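Sensor protein (Rhodopseudomonas palustris, PDB 2OOL) is a biliverdin-binding bacteriophytochrome photoreceptor, probably passing light signals on through histidine kinase activity of the full-length protein, represented here by its chromophore-binding domain. Local coordinates at residues S215-A219 with Q220-L224; P267-L270 with E271-V274. All blocks are in the same frame, centred on the assembly; numbering follows the deposited sequence.

Both contacts lie in the GAF domain, and both line the pocket of the bilin chromophore LBV. Contact 1 (215-224) leads from a loop into helix 219-227, and contact 2 (267-274) is a later helix; their centres are about 14 Å apart. The chromophore lies between them: ring C has Ile217 of contact 1 on one face and the His269 ring of contact 2 on the other. Their polar grips differ, with the Asp216 carbonyl taking pyrrole N-H groups and His269 holding a propionate oxygen. The two also touch directly, Asp216 OD2 packing 3.3 Å from Tyr272 OH beside the chromophore.

Contact 1: residues S215-A219 with Q220-L224; sequences SDIPA and QSRAL. With LBV (3-[2-[(Z)-[3-(2-carboxyethyl)-5-[(Z)-(4-ethenyl-3-methyl-5-oxidanylidene-pyrrol-2-ylidene)methyl]-4-methyl-pyrrol-1-ium -2-ylidene]methyl]-5-[(Z)-[(3E)-3-ethylidene-4-methyl-5-oxidanylidene-pyrrolidin-2-ylidene]methyl]-4-methyl-1H-pyrrol-3- yl]propanoic acid), chain C.
Arg222 sends CG trans to its own carbonyl carbon (chi1 -79°) and then bends at chi3 (-101°), which folds the side chain back along the start of helix 219-227 toward Ile217. There NE donates to Ile217 O at 2.9 Å, meeting the carbonyl almost end-on, although the oxygen lies 32° out of the guanidinium plane. One face of the guanidinium rests on backbone, over Pro218 C and Ala219 CA, and the group also makes a cation-pi contact with Trp191. The backbone N of the same arginine bonds to Pro218 O at 3.0 Å, so a single residue takes two successive carbonyls of the incoming loop. Pro218 sits at the N-cap position; the next residue's backbone N, Ala219 N, is hydrogen-bonded to Asp29 OD1, and Ala223 N closes the next helical turn on Ala219 O.

Asp216, Ile217 and Pro218 form the DIP motif of the phytochrome GAF domain. Asp216 O receives LBV N_B at 3.2 Å and, in a weak bond, N_C, so one carbonyl serves two pyrrole nitrogens. Ile217 CG1 lies over ring C, 3.5 Å from LBV C4C, while Pro218 CD approaches LBV C1B of ring B at 3.5 Å. Ser221 OG, buried and without a hydrogen-bonding partner in the model, lies 3.2 Å from LBV CAB.

Gln220 turns CG between its backbone N and carbonyl carbon and bends again at chi2, bringing the amide back to the helix start. Its OE1 accepts Ser221 N at 3.1 Å, the donor standing above the carbonyl plane, and lies 3.4 Å from Pro218 CB. NE2 donates to Cys28 O and Glu31 O, which ties the helix start to the N-terminal segment.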
ATOM      1  N   SER A 215     -13.816  31.781   7.012  1.00 60.26           N
ATOM      2  CA  SER A 215     -12.565  32.406   7.457  1.00 59.53           C
ATOM      3  C   SER A 215     -11.649  31.469   8.251  1.00 59.06           C
ATOM      4  O   SER A 215     -10.525  31.829   8.556  1.00 58.94           O
ATOM      5  CB  SER A 215     -12.882  33.592   8.360  1.00 59.89           C
ATOM      6  OG  SER A 215     -13.508  33.148   9.572  1.00 61.55           O
ATOM      7  N   ASP A 216     -12.145  30.309   8.667  1.00 58.31           N
ATOM      8  CA  ASP A 216     -11.285  29.349   9.357  1.00 57.61           C
ATOM      9  C   ASP A 216     -10.230  28.729   8.438  1.00 56.42           C
ATOM     10  O   ASP A 216      -9.209  28.272   8.934  1.00 55.81           O
ATOM     11  CB  ASP A 216     -12.104  28.246  10.000  1.00 57.45           C
ATOM     12  CG  ASP A 216     -12.845  28.706  11.252  1.00 59.76           C
ATOM     13  OD1 ASP A 216     -12.855  29.930  11.550  1.00 63.87           O
ATOM     14  OD2 ASP A 216     -13.431  27.832  11.940  1.00 59.89           O
ATOM     15  N   ILE A 217     -10.496  28.681   7.132  1.00 55.36           N
ATOM     16  CA  ILE A 217      -9.512  28.239   6.135  1.00 55.37           C
ATOM     17  C   ILE A 217      -9.555  29.279   5.006  1.00 55.07           C
ATOM     18  O   ILE A 217     -10.184  29.042   3.976  1.00 55.22           O
ATOM     19  CB  ILE A 217      -9.794  26.820   5.573  1.00 54.90           C
ATOM     20  CG1 ILE A 217     -10.091  25.818   6.711  1.00 56.64           C
ATOM     21  CG2 ILE A 217      -8.611  26.341   4.750  1.00 54.78           C
ATOM     22  CD1 ILE A 217     -10.362  24.358   6.252  1.00 54.88           C
ATOM     23  N   PRO A 218      -8.878  30.434   5.201  1.00 54.50           N
ATOM     24  CA  PRO A 218      -9.019  31.595   4.334  1.00 54.07           C
ATOM     25  C   PRO A 218      -8.506  31.351   2.930  1.00 53.24           C
ATOM     26  O   PRO A 218      -7.944  30.282   2.626  1.00 53.03           O
ATOM     27  CB  PRO A 218      -8.241  32.676   5.064  1.00 54.31           C
ATOM     28  CG  PRO A 218      -7.253  31.916   5.883  1.00 55.06           C
ATOM     29  CD  PRO A 218      -7.915  30.684   6.282  1.00 54.50           C
ATOM     30  N   ALA A 219      -8.743  32.333   2.070  1.00 53.08           N
ATOM     31  CA  ALA A 219      -8.601  32.184   0.612  1.00 52.88           C
ATOM     32  C   ALA A 219      -7.202  31.827   0.143  1.00 52.31           C
ATOM     33  O   ALA A 219      -7.036  31.066  -0.813  1.00 52.66           O
ATOM     34  CB  ALA A 219      -9.132  33.472  -0.156  1.00 51.83           C
ATOM     35  N   GLN A 220      -6.178  32.401   0.755  1.00 53.15           N
ATOM     36  CA  GLN A 220      -4.800  32.119   0.289  1.00 52.90           C
ATOM     37  C   GLN A 220      -4.394  30.687   0.719  1.00 52.44           C
ATOM     38  O   GLN A 220      -3.656  29.984   0.028  1.00 53.25           O
ATOM     39  CB  GLN A 220      -3.826  33.213   0.750  1.00 52.11           C
ATOM     40  CG  GLN A 220      -3.243  33.054   2.144  1.00 54.24           C
ATOM     41  CD  GLN A 220      -4.204  33.405   3.265  1.00 54.03           C
ATOM     42  OE1 GLN A 220      -5.368  33.068   3.204  1.00 56.78           O
ATOM     43  NE2 GLN A 220      -3.716  34.112   4.279  1.00 55.78           N
ATOM     44  N   SER A 221      -4.897  30.259   1.864  1.00 53.53           N
ATOM     45  CA  SER A 221      -4.665  28.887   2.374  1.00 52.95           C
ATOM     46  C   SER A 221      -5.299  27.882   1.454  1.00 52.41           C
ATOM     47  O   SER A 221      -4.698  26.893   1.089  1.00 52.01           O
ATOM     48  CB  SER A 221      -5.271  28.721   3.782  1.00 52.87           C
ATOM     49  OG  SER A 221      -4.802  29.775   4.624  1.00 54.81           O
ATOM     50  N   ARG A 222      -6.542  28.136   1.084  1.00 53.34           N
ATOM     51  CA  ARG A 222      -7.263  27.244   0.167  1.00 53.14           C
ATOM     52  C   ARG A 222      -6.634  27.149  -1.198  1.00 53.34           C
ATOM     53  O   ARG A 222      -6.581  26.057  -1.752  1.00 53.81           O
ATOM     54  CB  ARG A 222      -8.672  27.697  -0.000  1.00 53.25           C
ATOM     55  CG  ARG A 222      -9.510  27.320   1.107  1.00 55.19           C
ATOM     56  CD  ARG A 222     -10.932  27.540   0.788  1.00 56.89           C
ATOM     57  NE  ARG A 222     -11.404  28.772   1.404  1.00 58.68           N
ATOM     58  CZ  ARG A 222     -11.700  29.877   0.774  1.00 53.14           C
ATOM     59  NH1 ARG A 222     -11.570  29.971  -0.556  1.00 56.95           N
ATOM     60  NH2 ARG A 222     -12.127  30.899   1.494  1.00 56.25           N
ATOM     61  N   ALA A 223      -6.206  28.284  -1.762  1.00 53.15           N
ATOM     62  CA  ALA A 223      -5.374  28.295  -3.010  1.00 53.02           C
ATOM     63  C   ALA A 223      -4.093  27.418  -2.861  1.00 53.69           C
ATOM     64  O   ALA A 223      -3.803  26.554  -3.709  1.00 55.20           O
ATOM     65  CB  ALA A 223      -5.000  29.798  -3.448  1.00 49.81           C
ATOM     66  N   LEU A 224      -3.334  27.608  -1.791  1.00 53.67           N
ATOM     67  CA  LEU A 224      -2.153  26.748  -1.548  1.00 52.90           C
ATOM     68  C   LEU A 224      -2.549  25.284  -1.427  1.00 52.29           C
ATOM     69  O   LEU A 224      -1.956  24.424  -2.065  1.00 52.62           O
ATOM     70  CB  LEU A 224      -1.403  27.173  -0.288  1.00 52.64           C
ATOM     71  CG  LEU A 224      -0.091  26.397   0.045  1.00 54.20           C
ATOM     72  CD1 LEU A 224       0.935  26.482  -1.057  1.00 52.04           C
ATOM     73  CD2 LEU A 224       0.544  26.948   1.292  1.00 54.62           C
TER
HETATM   74  C1A LBV C 400      -8.926  31.294  11.804  1.00 55.95           C
HETATM   75  C1B LBV C 400      -5.711  30.167   8.949  1.00 50.99           C
HETATM   76  O1B LBV C 400       0.226  28.345   7.126  1.00 34.79           O
HETATM   77  C1C LBV C 400      -6.271  25.681   8.543  1.00 43.62           C
HETATM   78  O1C LBV C 400      -4.543  20.788   8.881  1.00 38.53           O
HETATM   79  C1D LBV C 400      -9.965  23.518  10.572  1.00 49.75           C
HETATM   80  C2A LBV C 400      -8.968  32.787  11.593  1.00 54.65           C
HETATM   81  C2B LBV C 400      -4.556  30.168   8.155  1.00 46.95           C
HETATM   82  O2B LBV C 400      -0.731  26.616   6.155  1.00 34.47           O
HETATM   83  C2C LBV C 400      -6.195  24.302   8.254  1.00 40.66           C
HETATM   84  O2C LBV C 400      -4.378  22.087  10.664  1.00 32.55           O
HETATM   85  C2D LBV C 400     -11.364  23.449  10.735  1.00 50.56           C
HETATM   86  C3A LBV C 400      -7.849  32.880  10.539  1.00 55.35           C
HETATM   87  C3B LBV C 400      -4.273  28.852   7.799  1.00 44.10           C
HETATM   88  C3C LBV C 400      -7.348  23.727   8.765  1.00 43.20           C
HETATM   89  C3D LBV C 400     -11.626  22.207  11.270  1.00 51.80           C
HETATM   90  C4A LBV C 400      -7.339  31.581  10.270  1.00 54.88           C
HETATM   91  C4B LBV C 400      -5.308  28.040   8.349  1.00 44.24           C
HETATM   92  C4C LBV C 400      -8.102  24.736   9.389  1.00 43.28           C
HETATM   93  C4D LBV C 400     -10.393  21.559  11.427  1.00 52.52           C
HETATM   94  CAA LBV C 400      -7.389  34.056   9.904  1.00 55.80           C
HETATM   95  CAB LBV C 400      -3.069  28.396   6.960  1.00 40.89           C
HETATM   96  CAC LBV C 400      -5.113  23.468   7.530  1.00 41.48           C
HETATM   97  CAD LBV C 400     -12.879  21.754  11.607  1.00 50.72           C
HETATM   98  CBA LBV C 400      -7.922  35.519  10.062  1.00 58.06           C
HETATM   99  CBB LBV C 400      -1.968  27.798   7.812  1.00 38.07           C
HETATM  100  CBC LBV C 400      -3.964  23.079   8.513  1.00 40.03           C
HETATM  101  CBD LBV C 400     -13.119  20.488  12.128  1.00 50.46           C
HETATM  102  CGB LBV C 400      -0.716  27.563   6.946  1.00 36.62           C
HETATM  103  CGC LBV C 400      -4.317  21.871   9.441  1.00 39.62           C
HETATM  104  CHB LBV C 400      -6.278  31.379   9.368  1.00 49.81           C
HETATM  105  CHC LBV C 400      -5.288  26.623   8.163  1.00 42.67           C
HETATM  106  CHD LBV C 400      -9.338  24.634  10.034  1.00 46.33           C
HETATM  107  CMA LBV C 400      -8.571  33.479  12.907  0.50 56.38           C
HETATM  108  CMB LBV C 400      -3.713  31.404   7.770  1.00 42.99           C
HETATM  109  CMC LBV C 400      -7.643  22.218   8.620  1.00 40.02           C
HETATM  110  CMD LBV C 400     -12.440  24.502  10.390  1.00 47.67           C
HETATM  111  N_A LBV C 400      -7.998  30.696  11.027  1.00 55.96           N
HETATM  112  O_A LBV C 400      -9.651  30.684  12.585  1.00 55.40           O
HETATM  113  N_B LBV C 400      -6.117  28.887   9.007  1.00 43.22           N
HETATM  114  N_C LBV C 400      -7.412  25.866   9.228  1.00 43.28           N
HETATM  115  N_D LBV C 400      -9.439  22.390  11.011  1.00 49.36           N
HETATM  116  O_D LBV C 400     -10.171  20.421  11.875  1.00 48.55           O

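Contact 2: residues P267-L270 with E271-V274; sequences PTHL and EYMV. With LBV (3-[2-[(Z)-[3-(2-carboxyethyl)-5-[(Z)-(4-ethenyl-3-methyl-5-oxidanylidene-pyrrol-2-ylidene)methyl]-4-methyl-pyrrol-1-ium -2-ylidene]methyl]-5-[(Z)-[(3E)-3-ethylidene-4-methyl-5-oxidanylidene-pyrrolidin-2-ylidene]methyl]-4-methyl-1H-pyrrol-3- yl]propanoic acid), chain C.
His269 and Met273, one turn apart on helix 267-276 of the phytochrome GAF domain, form two layers over the chromophore, the imidazole against LBV and Met273 behind it. CG of His269 is trans to the backbone N (chi1 180°), which carries the imidazole off the helix and lays one face over ring C of LBV near C1C. Met273 CG covers the opposite face in a CH-pi contact, 4.0 Å from the ring centroid, and its sulfur lies obliquely to the ring. Held flat between these layers, the imidazole directs NE2 to the propionate oxygen LBV O2C, 2.7 Å away and in the ring plane; the N-H...O angle of 154° makes this a fairly straight bond. NE2 is the donor here, as would suit a propionate that is probably ionised.

Four backbone carbonyls are satisfied within the helix: Pro267 O, Thr268 O, His269 O and Leu270 O accept, in turn, from the N atoms of Glu271, Tyr272, Met273 and Val274, and the His269 to Met273 bond is 3.0 Å between O and N. At the helix start, Thr268 N and His269 N each make a weak hydrogen bond to Ser266 OG.

The Tyr272 ring also meets the chromophore, its plane 25° from that of His269 but slid aside, so that the two barely overlap. Its CD2 comes 3.3 Å from the ring A carbonyl oxygen LBV O_A, and its hydroxyl reaches ring D, with Tyr272 OH 3.4 Å from the methyl CMD. On ring A, Thr268 CG2 packs 3.4 Å from the methyl carbon LBV CMA.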
ATOM      1  N   PRO A 267       0.857  31.704  12.632  1.00 53.18           N
ATOM      2  CA  PRO A 267       0.648  31.826  14.067  1.00 53.85           C
ATOM      3  C   PRO A 267      -0.812  31.873  14.450  1.00 53.42           C
ATOM      4  O   PRO A 267      -1.154  31.311  15.450  1.00 54.02           O
ATOM      5  CB  PRO A 267       1.281  33.186  14.391  1.00 53.78           C
ATOM      6  CG  PRO A 267       2.356  33.314  13.425  1.00 53.95           C
ATOM      7  CD  PRO A 267       1.779  32.748  12.150  1.00 53.73           C
ATOM      8  N   THR A 268      -1.648  32.536  13.646  1.00 53.63           N
ATOM      9  CA  THR A 268      -3.091  32.610  13.873  1.00 54.32           C
ATOM     10  C   THR A 268      -3.739  31.249  13.824  1.00 54.44           C
ATOM     11  O   THR A 268      -4.673  30.970  14.578  1.00 55.46           O
ATOM     12  CB  THR A 268      -3.780  33.513  12.803  1.00 54.76           C
ATOM     13  OG1 THR A 268      -3.061  34.745  12.699  1.00 56.43           O
ATOM     14  CG2 THR A 268      -5.169  33.847  13.215  1.00 53.59           C
ATOM     15  N   HIS A 269      -3.315  30.402  12.889  1.00 54.25           N
ATOM     16  CA  HIS A 269      -3.823  29.023  12.886  1.00 54.09           C
ATOM     17  C   HIS A 269      -3.335  28.275  14.108  1.00 54.31           C
ATOM     18  O   HIS A 269      -4.080  27.539  14.736  1.00 51.61           O
ATOM     19  CB  HIS A 269      -3.375  28.261  11.663  1.00 54.11           C
ATOM     20  CG  HIS A 269      -3.876  26.850  11.635  1.00 54.11           C
ATOM     21  ND1 HIS A 269      -5.181  26.530  11.912  1.00 53.14           N
ATOM     22  CD2 HIS A 269      -3.241  25.682  11.394  1.00 52.63           C
ATOM     23  CE1 HIS A 269      -5.335  25.222  11.807  1.00 55.26           C
ATOM     24  NE2 HIS A 269      -4.168  24.685  11.484  1.00 52.44           N
ATOM     25  N   LEU A 270      -2.068  28.461  14.465  1.00 54.53           N
ATOM     26  CA  LEU A 270      -1.561  27.744  15.639  1.00 55.87           C
ATOM     27  C   LEU A 270      -2.395  28.061  16.889  1.00 57.04           C
ATOM     28  O   LEU A 270      -2.694  27.170  17.703  1.00 58.10           O
ATOM     29  CB  LEU A 270      -0.102  28.036  15.878  1.00 55.01           C
ATOM     30  CG  LEU A 270       0.845  27.499  14.787  1.00 55.05           C
ATOM     31  CD1 LEU A 270       2.262  27.949  15.122  1.00 51.64           C
ATOM     32  CD2 LEU A 270       0.746  25.968  14.635  1.00 52.43           C
ATOM     33  N   GLU A 271      -2.781  29.319  17.029  1.00 58.47           N
ATOM     34  CA  GLU A 271      -3.553  29.792  18.192  1.00 58.93           C
ATOM     35  C   GLU A 271      -4.974  29.221  18.150  1.00 58.63           C
ATOM     36  O   GLU A 271      -5.560  28.873  19.176  1.00 59.07           O
ATOM     37  CB  GLU A 271      -3.518  31.319  18.189  1.00 58.71           C
ATOM     38  CG  GLU A 271      -4.471  32.067  19.110  1.00 61.43           C
ATOM     39  CD  GLU A 271      -4.129  33.602  19.175  1.00 63.71           C
ATOM     40  OE1 GLU A 271      -2.976  33.984  18.785  1.00 72.08           O
ATOM     41  OE2 GLU A 271      -5.006  34.413  19.606  1.00 68.19           O
ATOM     42  N   TYR A 272      -5.521  29.115  16.948  1.00 58.54           N
ATOM     43  CA  TYR A 272      -6.769  28.410  16.719  1.00 58.22           C
ATOM     44  C   TYR A 272      -6.704  26.998  17.271  1.00 57.97           C
ATOM     45  O   TYR A 272      -7.647  26.518  17.912  1.00 55.17           O
ATOM     46  CB  TYR A 272      -7.025  28.328  15.222  1.00 59.74           C
ATOM     47  CG  TYR A 272      -8.263  27.564  14.816  1.00 60.05           C
ATOM     48  CD1 TYR A 272      -8.196  26.211  14.471  1.00 62.42           C
ATOM     49  CD2 TYR A 272      -9.483  28.208  14.708  1.00 62.30           C
ATOM     50  CE1 TYR A 272      -9.328  25.516  14.080  1.00 62.48           C
ATOM     51  CE2 TYR A 272     -10.633  27.524  14.312  1.00 63.57           C
ATOM     52  CZ  TYR A 272     -10.555  26.184  14.000  1.00 63.92           C
ATOM     53  OH  TYR A 272     -11.713  25.526  13.594  1.00 64.63           O
ATOM     54  N   MET A 273      -5.597  26.313  16.986  1.00 56.75           N
ATOM     55  CA  MET A 273      -5.437  24.928  17.433  1.00 56.77           C
ATOM     56  C   MET A 273      -5.219  24.819  18.939  1.00 56.36           C
ATOM     57  O   MET A 273      -5.687  23.877  19.557  1.00 55.76           O
ATOM     58  CB  MET A 273      -4.314  24.250  16.675  1.00 56.63           C
ATOM     59  CG  MET A 273      -4.601  24.083  15.212  1.00 55.85           C
ATOM     60  SD  MET A 273      -6.053  23.084  14.922  1.00 57.71           S
ATOM     61  CE  MET A 273      -5.563  21.559  15.752  1.00 58.97           C
ATOM     62  N   VAL A 274      -4.514  25.775  19.532  1.00 56.99           N
ATOM     63  CA  VAL A 274      -4.428  25.850  20.991  1.00 57.61           C
ATOM     64  C   VAL A 274      -5.830  25.857  21.634  1.00 58.53           C
ATOM     65  O   VAL A 274      -6.122  25.070  22.574  1.00 57.84           O
ATOM     66  CB  VAL A 274      -3.578  27.074  21.439  1.00 57.20           C
ATOM     67  CG1 VAL A 274      -3.752  27.337  22.924  1.00 56.85           C
ATOM     68  CG2 VAL A 274      -2.104  26.841  21.106  1.00 55.21           C
TER
HETATM   69  C1A LBV C 400      -8.926  31.294  11.804  1.00 55.95           C
HETATM   70  C1B LBV C 400      -5.711  30.167   8.949  1.00 50.99           C
HETATM   71  O1B LBV C 400       0.226  28.345   7.126  1.00 34.79           O
HETATM   72  C1C LBV C 400      -6.271  25.681   8.543  1.00 43.62           C
HETATM   73  O1C LBV C 400      -4.543  20.788   8.881  1.00 38.53           O
HETATM   74  C1D LBV C 400      -9.965  23.518  10.572  1.00 49.75           C
HETATM   75  C2A LBV C 400      -8.968  32.787  11.593  1.00 54.65           C
HETATM   76  C2B LBV C 400      -4.556  30.168   8.155  1.00 46.95           C
HETATM   77  O2B LBV C 400      -0.731  26.616   6.155  1.00 34.47           O
HETATM   78  C2C LBV C 400      -6.195  24.302   8.254  1.00 40.66           C
HETATM   79  O2C LBV C 400      -4.378  22.087  10.664  1.00 32.55           O
HETATM   80  C2D LBV C 400     -11.364  23.449  10.735  1.00 50.56           C
HETATM   81  C3A LBV C 400      -7.849  32.880  10.539  1.00 55.35           C
HETATM   82  C3B LBV C 400      -4.273  28.852   7.799  1.00 44.10           C
HETATM   83  C3C LBV C 400      -7.348  23.727   8.765  1.00 43.20           C
HETATM   84  C3D LBV C 400     -11.626  22.207  11.270  1.00 51.80           C
HETATM   85  C4A LBV C 400      -7.339  31.581  10.270  1.00 54.88           C
HETATM   86  C4B LBV C 400      -5.308  28.040   8.349  1.00 44.24           C
HETATM   87  C4C LBV C 400      -8.102  24.736   9.389  1.00 43.28           C
HETATM   88  C4D LBV C 400     -10.393  21.559  11.427  1.00 52.52           C
HETATM   89  CAA LBV C 400      -7.389  34.056   9.904  1.00 55.80           C
HETATM   90  CAB LBV C 400      -3.069  28.396   6.960  1.00 40.89           C
HETATM   91  CAC LBV C 400      -5.113  23.468   7.530  1.00 41.48           C
HETATM   92  CAD LBV C 400     -12.879  21.754  11.607  1.00 50.72           C
HETATM   93  CBA LBV C 400      -7.922  35.519  10.062  1.00 58.06           C
HETATM   94  CBB LBV C 400      -1.968  27.798   7.812  1.00 38.07           C
HETATM   95  CBC LBV C 400      -3.964  23.079   8.513  1.00 40.03           C
HETATM   96  CBD LBV C 400     -13.119  20.488  12.128  1.00 50.46           C
HETATM   97  CGB LBV C 400      -0.716  27.563   6.946  1.00 36.62           C
HETATM   98  CGC LBV C 400      -4.317  21.871   9.441  1.00 39.62           C
HETATM   99  CHB LBV C 400      -6.278  31.379   9.368  1.00 49.81           C
HETATM  100  CHC LBV C 400      -5.288  26.623   8.163  1.00 42.67           C
HETATM  101  CHD LBV C 400      -9.338  24.634  10.034  1.00 46.33           C
HETATM  102  CMA LBV C 400      -8.571  33.479  12.907  0.50 56.38           C
HETATM  103  CMB LBV C 400      -3.713  31.404   7.770  1.00 42.99           C
HETATM  104  CMC LBV C 400      -7.643  22.218   8.620  1.00 40.02           C
HETATM  105  CMD LBV C 400     -12.440  24.502  10.390  1.00 47.67           C
HETATM  106  N_A LBV C 400      -7.998  30.696  11.027  1.00 55.96           N
HETATM  107  O_A LBV C 400      -9.651  30.684  12.585  1.00 55.40           O
HETATM  108  N_B LBV C 400      -6.117  28.887   9.007  1.00 43.22           N
HETATM  109  N_C LBV C 400      -7.412  25.866   9.228  1.00 43.28           N
HETATM  110  N_D LBV C 400      -9.439  22.390  11.011  1.00 49.36           N
HETATM  111  O_D LBV C 400     -10.171  20.421  11.875  1.00 48.55           O